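Local structure of hydrolase, haloacid dehalogenase-like family (Streptococcus pneumoniae, 2FI1) at residues A[29-34]-A[71-76]; A[37-42]-A[57-62]; A[89-94]-A[121-126]. The protein is probably a metal-dependent hydrolase of the haloacid dehalogenase superfamily, most members of which are phosphatases, with its own substrate not established. All blocks are in the same frame, centred on the assembly; numbering follows the deposited sequence.

Contact 1: residues A[29-34]-A[71-76]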
ATOM      1  N   VAL A  29      10.150  16.599   3.635  1.00 10.93           N
ATOM      2  CA  VAL A  29      10.312  17.985   3.185  1.00 11.91           C
ATOM      3  C   VAL A  29      10.228  18.940   4.381  1.00 12.77           C
ATOM      4  O   VAL A  29      11.048  19.857   4.507  1.00 12.69           O
ATOM      5  CB  VAL A  29       9.250  18.327   2.111  1.00 11.99           C
ATOM      6  CG1 VAL A  29       9.193  19.833   1.835  1.00 13.19           C
ATOM      7  CG2 VAL A  29       9.526  17.561   0.818  1.00 12.04           C
ATOM      8  N   GLU A  30       9.269  18.732   5.276  1.00 13.70           N
ATOM      9  CA  GLU A  30       9.150  19.626   6.424  1.00 15.74           C
ATOM     10  C   GLU A  30      10.344  19.488   7.370  1.00 15.00           C
ATOM     11  O   GLU A  30      10.800  20.480   7.954  1.00 15.76           O
ATOM     12  CB  GLU A  30       7.804  19.456   7.134  1.00 16.42           C
ATOM     13  CG  GLU A  30       7.596  18.204   7.919  1.00 19.44           C
ATOM     14  CD  GLU A  30       6.219  18.171   8.587  1.00 19.83           C
ATOM     15  OE1 GLU A  30       5.562  19.237   8.680  1.00 26.32           O
ATOM     16  OE2 GLU A  30       5.779  17.084   8.998  1.00 24.16           O
ATOM     17  N   THR A  31      10.881  18.279   7.502  1.00 14.13           N
ATOM     18  CA  THR A  31      12.067  18.063   8.339  1.00 13.53           C
ATOM     19  C   THR A  31      13.303  18.745   7.723  1.00 13.61           C
ATOM     20  O   THR A  31      14.071  19.395   8.440  1.00 14.24           O
ATOM     21  CB  THR A  31      12.320  16.561   8.589  1.00 13.50           C
ATOM     22  OG1 THR A  31      11.125  15.942   9.085  1.00 12.86           O
ATOM     23  CG2 THR A  31      13.437  16.355   9.609  1.00 13.66           C
ATOM     24  N   LEU A  32      13.490  18.632   6.409  1.00 13.34           N
ATOM     25  CA  LEU A  32      14.554  19.374   5.721  1.00 13.50           C
ATOM     26  C   LEU A  32      14.480  20.877   5.993  1.00 14.43           C
ATOM     27  O   LEU A  32      15.516  21.526   6.199  1.00 14.54           O
ATOM     28  CB  LEU A  32      14.510  19.135   4.213  1.00 13.08           C
ATOM     29  CG  LEU A  32      14.976  17.773   3.702  1.00 12.42           C
ATOM     30  CD1 LEU A  32      14.648  17.683   2.222  1.00 11.86           C
ATOM     31  CD2 LEU A  32      16.461  17.563   3.938  1.00 13.40           C
ATOM     32  N   ALA A  33      13.268  21.421   6.021  1.00 15.22           N
ATOM     33  CA  ALA A  33      13.085  22.863   6.215  1.00 16.33           C
ATOM     34  C   ALA A  33      13.585  23.315   7.584  1.00 17.38           C
ATOM     35  O   ALA A  33      14.025  24.458   7.730  1.00 17.53           O
ATOM     36  CB  ALA A  33      11.631  23.248   6.019  1.00 16.48           C
ATOM     37  N   LEU A  34      13.536  22.429   8.577  1.00 18.21           N
ATOM     38  CA  LEU A  34      14.067  22.731   9.917  1.00 19.22           C
ATOM     39  C   LEU A  34      15.560  23.037   9.875  1.00 19.52           C
ATOM     40  O   LEU A  34      16.072  23.769  10.732  1.00 20.47           O
ATOM     41  CB  LEU A  34      13.843  21.566  10.883  1.00 19.44           C
ATOM     42  CG  LEU A  34      12.410  21.189  11.227  1.00 21.00           C
ATOM     43  CD1 LEU A  34      12.397  19.877  11.993  1.00 21.86           C
ATOM     44  CD2 LEU A  34      11.739  22.300  12.029  1.00 21.62           C
ATOM     45  N   LYS A  71      11.079  10.786  11.514  1.00 13.19           N
ATOM     46  CA  LYS A  71      10.144   9.730  11.925  1.00 13.50           C
ATOM     47  C   LYS A  71       9.021  10.276  12.802  1.00 14.56           C
ATOM     48  O   LYS A  71       7.871   9.837  12.697  1.00 14.19           O
ATOM     49  CB  LYS A  71      10.875   8.588  12.634  1.00 13.38           C
ATOM     50  CG  LYS A  71      11.835   7.837  11.743  1.00 13.68           C
ATOM     51  CD  LYS A  71      11.126   6.930  10.767  1.00 14.61           C
ATOM     52  CE  LYS A  71      12.144   6.178   9.938  1.00 15.61           C
ATOM     53  NZ  LYS A  71      11.526   5.090   9.165  1.00 14.87           N
ATOM     54  N   GLU A  72       9.345  11.239  13.658  1.00 15.72           N
ATOM     55  CA  GLU A  72       8.318  11.889  14.464  1.00 17.32           C
ATOM     56  C   GLU A  72       7.334  12.655  13.579  1.00 16.46           C
ATOM     57  O   GLU A  72       6.121  12.548  13.746  1.00 16.49           O
ATOM     58  CB  GLU A  72       8.952  12.793  15.525  1.00 17.63           C
ATOM     59  CG  GLU A  72       9.607  12.006  16.656  1.00 20.75           C
ATOM     60  CD  GLU A  72       9.956  12.855  17.870  1.00 21.46           C
ATOM     61  OE1 GLU A  72       9.247  13.854  18.135  1.00 26.83           O
ATOM     62  OE2 GLU A  72      10.939  12.512  18.569  1.00 26.88           O
ATOM     63  N   ASN A  73       7.854  13.401  12.609  1.00 15.89           N
ATOM     64  CA  ASN A  73       6.997  14.125  11.676  1.00 15.41           C
ATOM     65  C   ASN A  73       6.163  13.185  10.802  1.00 14.79           C
ATOM     66  O   ASN A  73       5.015  13.486  10.485  1.00 14.57           O
ATOM     67  CB  ASN A  73       7.818  15.081  10.806  1.00 15.61           C
ATOM     68  CG  ASN A  73       8.208  16.351  11.543  1.00 16.69           C
ATOM     69  OD1 ASN A  73       7.485  16.812  12.431  1.00 20.43           O
ATOM     70  ND2 ASN A  73       9.336  16.935  11.163  1.00 16.74           N
ATOM     71  N   GLU A  74       6.737  12.042  10.434  1.00 13.93           N
ATOM     72  CA  GLU A  74       6.016  11.050   9.641  1.00 13.99           C
ATOM     73  C   GLU A  74       4.847  10.462  10.435  1.00 14.26           C
ATOM     74  O   GLU A  74       3.756  10.297   9.902  1.00 13.88           O
ATOM     75  CB  GLU A  74       6.975   9.954   9.183  1.00 13.32           C
ATOM     76  CG  GLU A  74       6.352   8.909   8.271  1.00 13.76           C
ATOM     77  CD  GLU A  74       7.284   7.743   8.040  1.00 15.22           C
ATOM     78  OE1 GLU A  74       7.817   7.193   9.021  1.00 17.24           O
ATOM     79  OE2 GLU A  74       7.489   7.354   6.877  1.00 15.75           O
ATOM     80  N   ALA A  75       5.080  10.138  11.703  1.00 14.64           N
ATOM     81  CA  ALA A  75       4.004   9.633  12.555  1.00 15.23           C
ATOM     82  C   ALA A  75       2.864  10.640  12.643  1.00 15.65           C
ATOM     83  O   ALA A  75       1.690  10.266  12.590  1.00 15.85           O
ATOM     84  CB  ALA A  75       4.528   9.308  13.936  1.00 15.37           C
ATOM     85  N   ARG A  76       3.207  11.920  12.759  1.00 16.17           N
ATOM     86  CA  ARG A  76       2.194  12.976  12.762  1.00 16.98           C
ATOM     87  C   ARG A  76       1.391  13.027  11.464  1.00 16.21           C
ATOM     88  O   ARG A  76       0.169  13.140  11.485  1.00 15.91           O
ATOM     89  CB  ARG A  76       2.827  14.334  13.016  1.00 17.85           C
ATOM     90  CG  ARG A  76       1.813  15.446  13.216  1.00 21.95           C
ATOM     91  CD  ARG A  76       2.432  16.673  13.856  1.00 26.44           C
ATOM     92  NE  ARG A  76       3.080  16.355  15.129  1.00 29.15           N
ATOM     93  CZ  ARG A  76       4.392  16.195  15.315  1.00 30.58           C
ATOM     94  NH1 ARG A  76       5.255  16.325  14.312  1.00 32.51           N
ATOM     95  NH2 ARG A  76       4.849  15.899  16.529  1.00 31.20           N
TER
HETATM   96  O   HOH W   1       4.236  16.245  10.634  1.00 29.58           O
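Thr31 and Asn73 make a polar contact between two helices, 20-34 and 66-77, in the all-helical part of the chain. This part follows strand 8-11 and is consistent with the C1 cap domain of the haloacid dehalogenase superfamily. Within the two segments the helix directions are 140° apart, so the packing is roughly antiparallel. The axes come no closer than 9.8 Å, and polar side chains fill much of the contact. Asn73 is the central residue. Its ND2 donates to Thr31 OG1 over 2.9 Å, an almost straight bond at 172°, and the hydroxyl oxygen lies in the amide plane. With OG1 beside its backbone N (chi1 -52°), Thr31 also bonds Ala27 O one turn back, so the hydroxyl ties Asn73 to the backbone of helix 20-34. The bond holds one end of the amide and limits its rotation. Leu34 CD1 comes within 4.3 Å of Asn73 ND2, a loose van der Waals touch. A water donates to Asn73 O over 2.9 Å; its link to Glu30 OE2 is doubtful because the separation is only 2.4 Å. Glu30 crosses the same amide at a slant, with the carboxylate and amide planes clearly tilted. Its CG passes 3.9 Å from Asn73 ND2, and the extended chain beyond it takes OE2 to 3.4 Å from Asn73 CB.

Contact 2: residues A[37-42]-A[57-62]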
ATOM      1  N   ILE A  37      16.821  23.771   4.539  1.00 19.53           N
ATOM      2  CA  ILE A  37      16.976  23.138   3.239  1.00 19.07           C
ATOM      3  C   ILE A  37      15.625  22.966   2.562  1.00 18.32           C
ATOM      4  O   ILE A  37      14.665  22.516   3.183  1.00 18.04           O
ATOM      5  CB  ILE A  37      17.657  21.770   3.376  1.00 19.11           C
ATOM      6  CG1 ILE A  37      19.085  21.956   3.895  1.00 19.67           C
ATOM      7  CG2 ILE A  37      17.669  21.030   2.035  1.00 19.24           C
ATOM      8  CD1 ILE A  37      19.761  20.685   4.296  1.00 20.40           C
ATOM      9  N   THR A  38      15.567  23.345   1.285  1.00 17.81           N
ATOM     10  CA  THR A  38      14.387  23.159   0.454  1.00 17.59           C
ATOM     11  C   THR A  38      14.681  22.115  -0.617  1.00 16.27           C
ATOM     12  O   THR A  38      15.663  22.223  -1.338  1.00 16.45           O
ATOM     13  CB  THR A  38      13.987  24.477  -0.250  1.00 18.22           C
ATOM     14  OG1 THR A  38      13.783  25.502   0.731  1.00 21.58           O
ATOM     15  CG2 THR A  38      12.715  24.293  -1.059  1.00 19.26           C
ATOM     16  N   GLN A  39      13.830  21.093  -0.705  1.00 14.73           N
ATOM     17  CA  GLN A  39      13.863  20.156  -1.825  1.00 13.83           C
ATOM     18  C   GLN A  39      12.444  19.942  -2.311  1.00 13.02           C
ATOM     19  O   GLN A  39      11.487  20.028  -1.538  1.00 13.09           O
ATOM     20  CB  GLN A  39      14.489  18.815  -1.425  1.00 13.96           C
ATOM     21  CG  GLN A  39      15.982  18.884  -1.132  1.00 14.28           C
ATOM     22  CD  GLN A  39      16.853  19.112  -2.363  1.00 14.36           C
ATOM     23  OE1 GLN A  39      16.377  19.078  -3.503  1.00 14.99           O
ATOM     24  NE2 GLN A  39      18.148  19.330  -2.134  1.00 13.97           N
ATOM     25  N   ASP A  40      12.319  19.658  -3.598  1.00 11.40           N
ATOM     26  CA  ASP A  40      11.016  19.526  -4.229  1.00 10.64           C
ATOM     27  C   ASP A  40      10.345  18.184  -3.930  1.00 10.47           C
ATOM     28  O   ASP A  40      11.000  17.156  -3.735  1.00  9.67           O
ATOM     29  CB  ASP A  40      11.127  19.738  -5.743  1.00 10.64           C
ATOM     30  CG  ASP A  40      11.887  18.632  -6.436  1.00 11.24           C
ATOM     31  OD1 ASP A  40      13.129  18.658  -6.405  1.00 12.68           O
ATOM     32  OD2 ASP A  40      11.217  17.754  -7.002  1.00 11.37           O
ATOM     33  N   HIS A  41       9.020  18.215  -3.935  1.00 10.01           N
ATOM     34  CA  HIS A  41       8.187  17.050  -3.684  1.00  9.87           C
ATOM     35  C   HIS A  41       8.563  15.837  -4.525  1.00  9.76           C
ATOM     36  O   HIS A  41       8.774  14.745  -3.995  1.00  9.41           O
ATOM     37  CB  HIS A  41       6.720  17.414  -3.936  1.00  9.95           C
ATOM     38  CG  HIS A  41       5.790  16.243  -3.887  1.00 10.21           C
ATOM     39  ND1 HIS A  41       5.610  15.394  -4.956  1.00 10.86           N
ATOM     40  CD2 HIS A  41       5.001  15.771  -2.893  1.00 10.78           C
ATOM     41  CE1 HIS A  41       4.749  14.447  -4.621  1.00 11.64           C
ATOM     42  NE2 HIS A  41       4.357  14.661  -3.377  1.00 10.87           N
ATOM     43  N   ASP A  42       8.625  16.005  -5.844  1.00  8.98           N
ATOM     44  CA  ASP A  42       8.762  14.851  -6.723  1.00  9.35           C
ATOM     45  C   ASP A  42      10.113  14.158  -6.548  1.00  8.82           C
ATOM     46  O   ASP A  42      10.187  12.936  -6.628  1.00  8.99           O
ATOM     47  CB  ASP A  42       8.557  15.242  -8.194  1.00  9.18           C
ATOM     48  CG  ASP A  42       7.127  15.628  -8.515  1.00 10.91           C
ATOM     49  OD1 ASP A  42       6.262  15.629  -7.613  1.00 11.90           O
ATOM     50  OD2 ASP A  42       6.876  15.941  -9.706  1.00 11.58           O
ATOM     51  N   GLU A  57      20.928   9.845   2.414  1.00 12.49           N
ATOM     52  CA  GLU A  57      22.274  10.078   1.876  1.00 13.91           C
ATOM     53  C   GLU A  57      22.260  11.153   0.788  1.00 13.46           C
ATOM     54  O   GLU A  57      23.227  11.906   0.644  1.00 14.12           O
ATOM     55  CB  GLU A  57      22.893   8.787   1.342  1.00 15.02           C
ATOM     56  CG  GLU A  57      24.414   8.884   1.041  1.00 19.65           C
ATOM     57  CD  GLU A  57      25.298   9.230   2.263  1.00 24.24           C
ATOM     58  OE1 GLU A  57      24.822   9.219   3.427  1.00 28.63           O
ATOM     59  OE2 GLU A  57      26.500   9.512   2.050  1.00 28.80           O
ATOM     60  N   THR A  58      21.168  11.231   0.035  1.00 12.54           N
ATOM     61  CA  THR A  58      21.054  12.207  -1.059  1.00 12.58           C
ATOM     62  C   THR A  58      20.805  13.623  -0.548  1.00 12.64           C
ATOM     63  O   THR A  58      21.474  14.573  -0.988  1.00 13.60           O
ATOM     64  CB  THR A  58      19.939  11.795  -2.033  1.00 12.61           C
ATOM     65  OG1 THR A  58      20.293  10.542  -2.623  1.00 13.19           O
ATOM     66  CG2 THR A  58      19.741  12.819  -3.135  1.00 12.52           C
ATOM     67  N   PHE A  59      19.873  13.768   0.390  1.00 11.97           N
ATOM     68  CA  PHE A  59      19.373  15.081   0.785  1.00 12.22           C
ATOM     69  C   PHE A  59      19.793  15.532   2.185  1.00 12.69           C
ATOM     70  O   PHE A  59      19.751  16.732   2.468  1.00 13.33           O
ATOM     71  CB  PHE A  59      17.842  15.094   0.697  1.00 11.54           C
ATOM     72  CG  PHE A  59      17.314  14.874  -0.687  1.00 10.96           C
ATOM     73  CD1 PHE A  59      17.631  15.749  -1.713  1.00 11.32           C
ATOM     74  CD2 PHE A  59      16.490  13.796  -0.967  1.00 10.02           C
ATOM     75  CE1 PHE A  59      17.149  15.540  -2.985  1.00 11.98           C
ATOM     76  CE2 PHE A  59      16.007  13.582  -2.240  1.00 10.82           C
ATOM     77  CZ  PHE A  59      16.337  14.455  -3.254  1.00 11.54           C
ATOM     78  N   ALA A  60      20.170  14.597   3.064  1.00 13.49           N
ATOM     79  CA  ALA A  60      20.388  14.897   4.488  1.00 14.90           C
ATOM     80  C   ALA A  60      21.553  14.120   5.119  1.00 16.03           C
ATOM     81  O   ALA A  60      21.452  13.702   6.269  1.00 16.11           O
ATOM     82  CB  ALA A  60      19.104  14.605   5.259  1.00 14.85           C
ATOM     83  N   PRO A  61      22.662  13.941   4.382  1.00 18.08           N
ATOM     84  CA  PRO A  61      23.701  13.013   4.856  1.00 19.42           C
ATOM     85  C   PRO A  61      24.337  13.370   6.197  1.00 20.99           C
ATOM     86  O   PRO A  61      24.666  12.467   6.970  1.00 21.36           O
ATOM     87  CB  PRO A  61      24.744  13.057   3.733  1.00 19.78           C
ATOM     88  CG  PRO A  61      24.520  14.359   3.053  1.00 19.31           C
ATOM     89  CD  PRO A  61      23.031  14.551   3.095  1.00 18.24           C
ATOM     90  N   ASN A  62      24.492  14.662   6.477  1.00 22.27           N
ATOM     91  CA  ASN A  62      25.150  15.118   7.710  1.00 23.54           C
ATOM     92  C   ASN A  62      24.273  16.045   8.546  1.00 23.68           C
ATOM     93  O   ASN A  62      24.773  16.880   9.308  1.00 24.48           O
ATOM     94  CB  ASN A  62      26.467  15.815   7.362  1.00 24.09           C
ATOM     95  CG  ASN A  62      27.398  14.931   6.562  1.00 25.16           C
ATOM     96  OD1 ASN A  62      27.747  15.248   5.425  1.00 28.28           O
ATOM     97  ND2 ASN A  62      27.791  13.805   7.146  1.00 27.31           N
TER
HETATM   98  O   HOH W   2      19.612  18.564   0.350  1.00 16.95           O
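Gln39 and Phe59 form the tight part of this contact. Carbons CG and CD of Gln39 meet the CD1-CE1 side of the phenyl ring at a slant, 3.6 and 3.5 Å from Phe59 CD1. The amide oxygen follows, with Gln39 OE1 3.7 Å from Phe59 CE1. The amide plane is tilted 46° against the ring, so this is not a flat stack. Gln39 reaches this place by folding at chi2 (-70°), which turns its amide back toward CD1 and CE1. One face of the ring is taken by its own neighbour: Thr58 CG2 stands 3.6 Å above the plane, over the centre. Phe59 also packs on Val44 and Ala47 of helix 41-50 and on Phe28 of helix 20-34. The aromatic side chain is thus where three helices of the probable C1 cap domain come together. Gln39 lies in the loop that joins helix 20-34 to helix 41-50. Asp40 follows it as the N-cap of the latter helix, and its carboxylate also bonds Ser43 OG. The whole contact lies near the surface, and its other side is looser. Ile37 comes no nearer than 4.4 Å, from its CD1 to Phe59 O. A water fills in between Gln39 and the end of helix 52-59. It accepts from Gln39 NE2 at 3.0 Å and donates to Phe59 O at 2.8 Å.

Contact 3: residues A[89-94]-A[121-126]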
ATOM      1  N   ASP A  89     -13.904   5.082  -4.242  1.00  8.94           N
ATOM      2  CA  ASP A  89     -14.884   4.908  -5.319  1.00  9.03           C
ATOM      3  C   ASP A  89     -14.697   3.592  -6.075  1.00  8.56           C
ATOM      4  O   ASP A  89     -15.656   2.974  -6.510  1.00  9.14           O
ATOM      5  CB  ASP A  89     -14.812   6.049  -6.332  1.00  9.37           C
ATOM      6  CG  ASP A  89     -15.424   7.344  -5.832  1.00 11.34           C
ATOM      7  OD1 ASP A  89     -16.341   7.312  -4.979  1.00 12.02           O
ATOM      8  OD2 ASP A  89     -15.012   8.412  -6.346  1.00 14.68           O
ATOM      9  N   LEU A  90     -13.444   3.171  -6.279  1.00  8.47           N
ATOM     10  CA  LEU A  90     -13.202   1.911  -6.967  1.00  8.38           C
ATOM     11  C   LEU A  90     -13.635   0.734  -6.104  1.00  7.64           C
ATOM     12  O   LEU A  90     -14.269  -0.197  -6.592  1.00  7.35           O
ATOM     13  CB  LEU A  90     -11.735   1.773  -7.406  1.00  8.58           C
ATOM     14  CG  LEU A  90     -11.392   0.445  -8.087  1.00  9.05           C
ATOM     15  CD1 LEU A  90     -12.277   0.198  -9.297  1.00  9.35           C
ATOM     16  CD2 LEU A  90      -9.928   0.400  -8.498  1.00 10.01           C
ATOM     17  N   LEU A  91     -13.284   0.775  -4.822  1.00  7.62           N
ATOM     18  CA  LEU A  91     -13.727  -0.271  -3.915  1.00  7.56           C
ATOM     19  C   LEU A  91     -15.262  -0.393  -3.939  1.00  7.47           C
ATOM     20  O   LEU A  91     -15.815  -1.490  -3.987  1.00  7.29           O
ATOM     21  CB  LEU A  91     -13.215  -0.016  -2.498  1.00  7.34           C
ATOM     22  CG  LEU A  91     -11.694  -0.045  -2.338  1.00  8.05           C
ATOM     23  CD1 LEU A  91     -11.323   0.315  -0.907  1.00  8.43           C
ATOM     24  CD2 LEU A  91     -11.081  -1.389  -2.706  1.00  9.02           C
ATOM     25  N   GLU A  92     -15.936   0.754  -3.951  1.00  8.03           N
ATOM     26  CA  GLU A  92     -17.402   0.754  -3.977  1.00  8.46           C
ATOM     27  C   GLU A  92     -17.973   0.192  -5.275  1.00  8.55           C
ATOM     28  O   GLU A  92     -18.899  -0.618  -5.246  1.00  8.75           O
ATOM     29  CB  GLU A  92     -17.939   2.157  -3.735  1.00  8.69           C
ATOM     30  CG  GLU A  92     -19.460   2.236  -3.568  1.00  9.22           C
ATOM     31  CD  GLU A  92     -20.003   1.378  -2.431  1.00 10.75           C
ATOM     32  OE1 GLU A  92     -19.254   1.018  -1.493  1.00  8.68           O
ATOM     33  OE2 GLU A  92     -21.206   1.041  -2.474  1.00 10.50           O
ATOM     34  N   ASP A  93     -17.407   0.594  -6.416  1.00  8.06           N
ATOM     35  CA  ASP A  93     -17.910   0.087  -7.681  1.00  8.82           C
ATOM     36  C   ASP A  93     -17.785  -1.433  -7.744  1.00  8.95           C
ATOM     37  O   ASP A  93     -18.653  -2.122  -8.253  1.00  9.27           O
ATOM     38  CB  ASP A  93     -17.178   0.724  -8.868  1.00  9.14           C
ATOM     39  CG  ASP A  93     -17.574   2.163  -9.119  1.00 10.66           C
ATOM     40  OD1 ASP A  93     -18.690   2.574  -8.722  1.00 11.57           O
ATOM     41  OD2 ASP A  93     -16.783   2.903  -9.735  1.00  9.76           O
ATOM     42  N   ILE A  94     -16.680  -1.974  -7.237  1.00  8.30           N
ATOM     43  CA  ILE A  94     -16.492  -3.420  -7.209  1.00  8.45           C
ATOM     44  C   ILE A  94     -17.471  -4.106  -6.251  1.00  8.41           C
ATOM     45  O   ILE A  94     -18.076  -5.138  -6.585  1.00  9.06           O
ATOM     46  CB  ILE A  94     -15.019  -3.769  -6.841  1.00  8.05           C
ATOM     47  CG1 ILE A  94     -14.092  -3.422  -8.013  1.00  8.42           C
ATOM     48  CG2 ILE A  94     -14.872  -5.224  -6.455  1.00  8.76           C
ATOM     49  CD1 ILE A  94     -12.615  -3.431  -7.644  1.00  8.42           C
ATOM     50  N   ALA A 121     -12.005   0.316   6.042  1.00  8.20           N
ATOM     51  CA  ALA A 121     -12.066  -0.958   6.760  1.00  8.55           C
ATOM     52  C   ALA A 121     -13.304  -1.768   6.373  1.00  8.15           C
ATOM     53  O   ALA A 121     -13.256  -3.001   6.271  1.00  9.08           O
ATOM     54  CB  ALA A 121     -12.041  -0.728   8.265  1.00  8.57           C
ATOM     55  N   ALA A 122     -14.410  -1.063   6.148  1.00  8.50           N
ATOM     56  CA  ALA A 122     -15.680  -1.711   5.832  1.00  8.30           C
ATOM     57  C   ALA A 122     -15.650  -2.533   4.555  1.00  8.05           C
ATOM     58  O   ALA A 122     -16.513  -3.389   4.361  1.00  9.02           O
ATOM     59  CB  ALA A 122     -16.795  -0.676   5.753  1.00  8.69           C
ATOM     60  N   TYR A 123     -14.668  -2.299   3.687  1.00  7.67           N
ATOM     61  CA  TYR A 123     -14.613  -3.018   2.421  1.00  7.51           C
ATOM     62  C   TYR A 123     -14.081  -4.438   2.508  1.00  7.65           C
ATOM     63  O   TYR A 123     -14.352  -5.238   1.623  1.00  7.88           O
ATOM     64  CB  TYR A 123     -13.810  -2.235   1.372  1.00  7.57           C
ATOM     65  CG  TYR A 123     -14.617  -1.098   0.821  1.00  6.55           C
ATOM     66  CD1 TYR A 123     -15.683  -1.353  -0.034  1.00  7.37           C
ATOM     67  CD2 TYR A 123     -14.385   0.219   1.211  1.00  7.53           C
ATOM     68  CE1 TYR A 123     -16.463  -0.323  -0.513  1.00  6.99           C
ATOM     69  CE2 TYR A 123     -15.179   1.261   0.727  1.00  7.82           C
ATOM     70  CZ  TYR A 123     -16.209   0.974  -0.122  1.00  7.79           C
ATOM     71  OH  TYR A 123     -16.994   2.008  -0.575  1.00  8.42           O
ATOM     72  N   PHE A 124     -13.323  -4.768   3.560  1.00  7.63           N
ATOM     73  CA  PHE A 124     -12.544  -6.000   3.549  1.00  7.99           C
ATOM     74  C   PHE A 124     -13.221  -7.142   4.251  1.00  8.72           C
ATOM     75  O   PHE A 124     -13.570  -7.045   5.417  1.00  9.45           O
ATOM     76  CB  PHE A 124     -11.151  -5.739   4.120  1.00  7.67           C
ATOM     77  CG  PHE A 124     -10.393  -4.748   3.303  1.00  7.47           C
ATOM     78  CD1 PHE A 124      -9.778  -5.130   2.124  1.00  8.26           C
ATOM     79  CD2 PHE A 124     -10.388  -3.412   3.646  1.00  8.89           C
ATOM     80  CE1 PHE A 124      -9.135  -4.214   1.327  1.00  8.87           C
ATOM     81  CE2 PHE A 124      -9.745  -2.481   2.843  1.00 10.03           C
ATOM     82  CZ  PHE A 124      -9.114  -2.893   1.674  1.00  9.64           C
ATOM     83  N   THR A 125     -13.402  -8.230   3.519  1.00  8.24           N
ATOM     84  CA  THR A 125     -13.921  -9.463   4.095  1.00  9.11           C
ATOM     85  C   THR A 125     -12.933 -10.034   5.108  1.00  8.84           C
ATOM     86  O   THR A 125     -13.330 -10.490   6.183  1.00  9.86           O
ATOM     87  CB  THR A 125     -14.249 -10.468   2.990  1.00  9.03           C
ATOM     88  OG1 THR A 125     -15.306  -9.934   2.175  1.00 10.42           O
ATOM     89  CG2 THR A 125     -14.667 -11.810   3.564  1.00 10.11           C
ATOM     90  N   GLU A 126     -11.644 -10.000   4.779  1.00  8.62           N
ATOM     91  CA  GLU A 126     -10.603 -10.342   5.743  1.00  8.42           C
ATOM     92  C   GLU A 126      -9.337  -9.561   5.428  1.00  7.98           C
ATOM     93  O   GLU A 126      -8.980  -9.365   4.259  1.00  8.19           O
ATOM     94  CB  GLU A 126     -10.305 -11.844   5.769  1.00  8.52           C
ATOM     95  CG  GLU A 126      -9.295 -12.216   6.866  1.00  8.94           C
ATOM     96  CD  GLU A 126      -9.159 -13.699   7.154  1.00  9.74           C
ATOM     97  OE1 GLU A 126     -10.101 -14.478   6.921  1.00 10.29           O
ATOM     98  OE2 GLU A 126      -8.076 -14.092   7.634  1.00 10.96           O
TER
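Leu91 and Glu92, neighbours on helix 87-96, meet Tyr123 in two different ways. The first is packing on the ring. Leu91 CB stands over one face of the tyrosine ring, 3.6 Å from the centroid and 6° off the normal, a CH-pi contact over the ring centre. Leu91 CD1 reaches further along the ring and packs at 3.7 Å on Tyr123 CD2. The helix backbone also makes van der Waals contact with the ring, with Leu91 C 3.6 Å from Tyr123 CE1. The ring therefore lies against the helix surface, and Leu91 also touches Trp11 of the sheet. The second way is polar and sits at the ring edge. Tyr123 OH donates to Glu92 OE1 over a short 2.6 Å. The carboxylate oxygen is met on its anti side, 16° out of the carboxylate plane. Glu92 starts out neither toward nor away from Tyr123; CG is anti to the backbone N, and a bend at chi2 (58°) turns the carboxylate to the hydroxyl. Together the two interactions hold the ring at its face and at its phenol end. Tyr123 closes a short 3-10 turn and leads into strand 124-128. That strand is at one edge of the parallel five-stranded sheet, and the contact joins its entry to a helix flanking the sheet, an alpha/beta layering typical of the Rossmann-like core of the haloacid dehalogenase fold.

In the fold
Contacts 1 and 2 belong to the helical part of the chain, consistent with a C1 cap, and contact 3 to the alpha/beta core. The centres of contacts 1 and 2 are about 12 Å apart. Along the chain contact 2 falls between the two segments of contact 1. Leu32 of helix 20-34 joins them in space, packing on Gln39 and on the backbone of Phe59. Contact 3 comes later, on the opposite side of the chain's centre, its centre about 31 and 37 Å from those of contacts 1 and 2. Its helix 87-96 follows helix 66-77. Asp12, Gly14 and Asp160 hold a calcium ion in the core, a site probably filled by magnesium in the working enzyme, as in relatives.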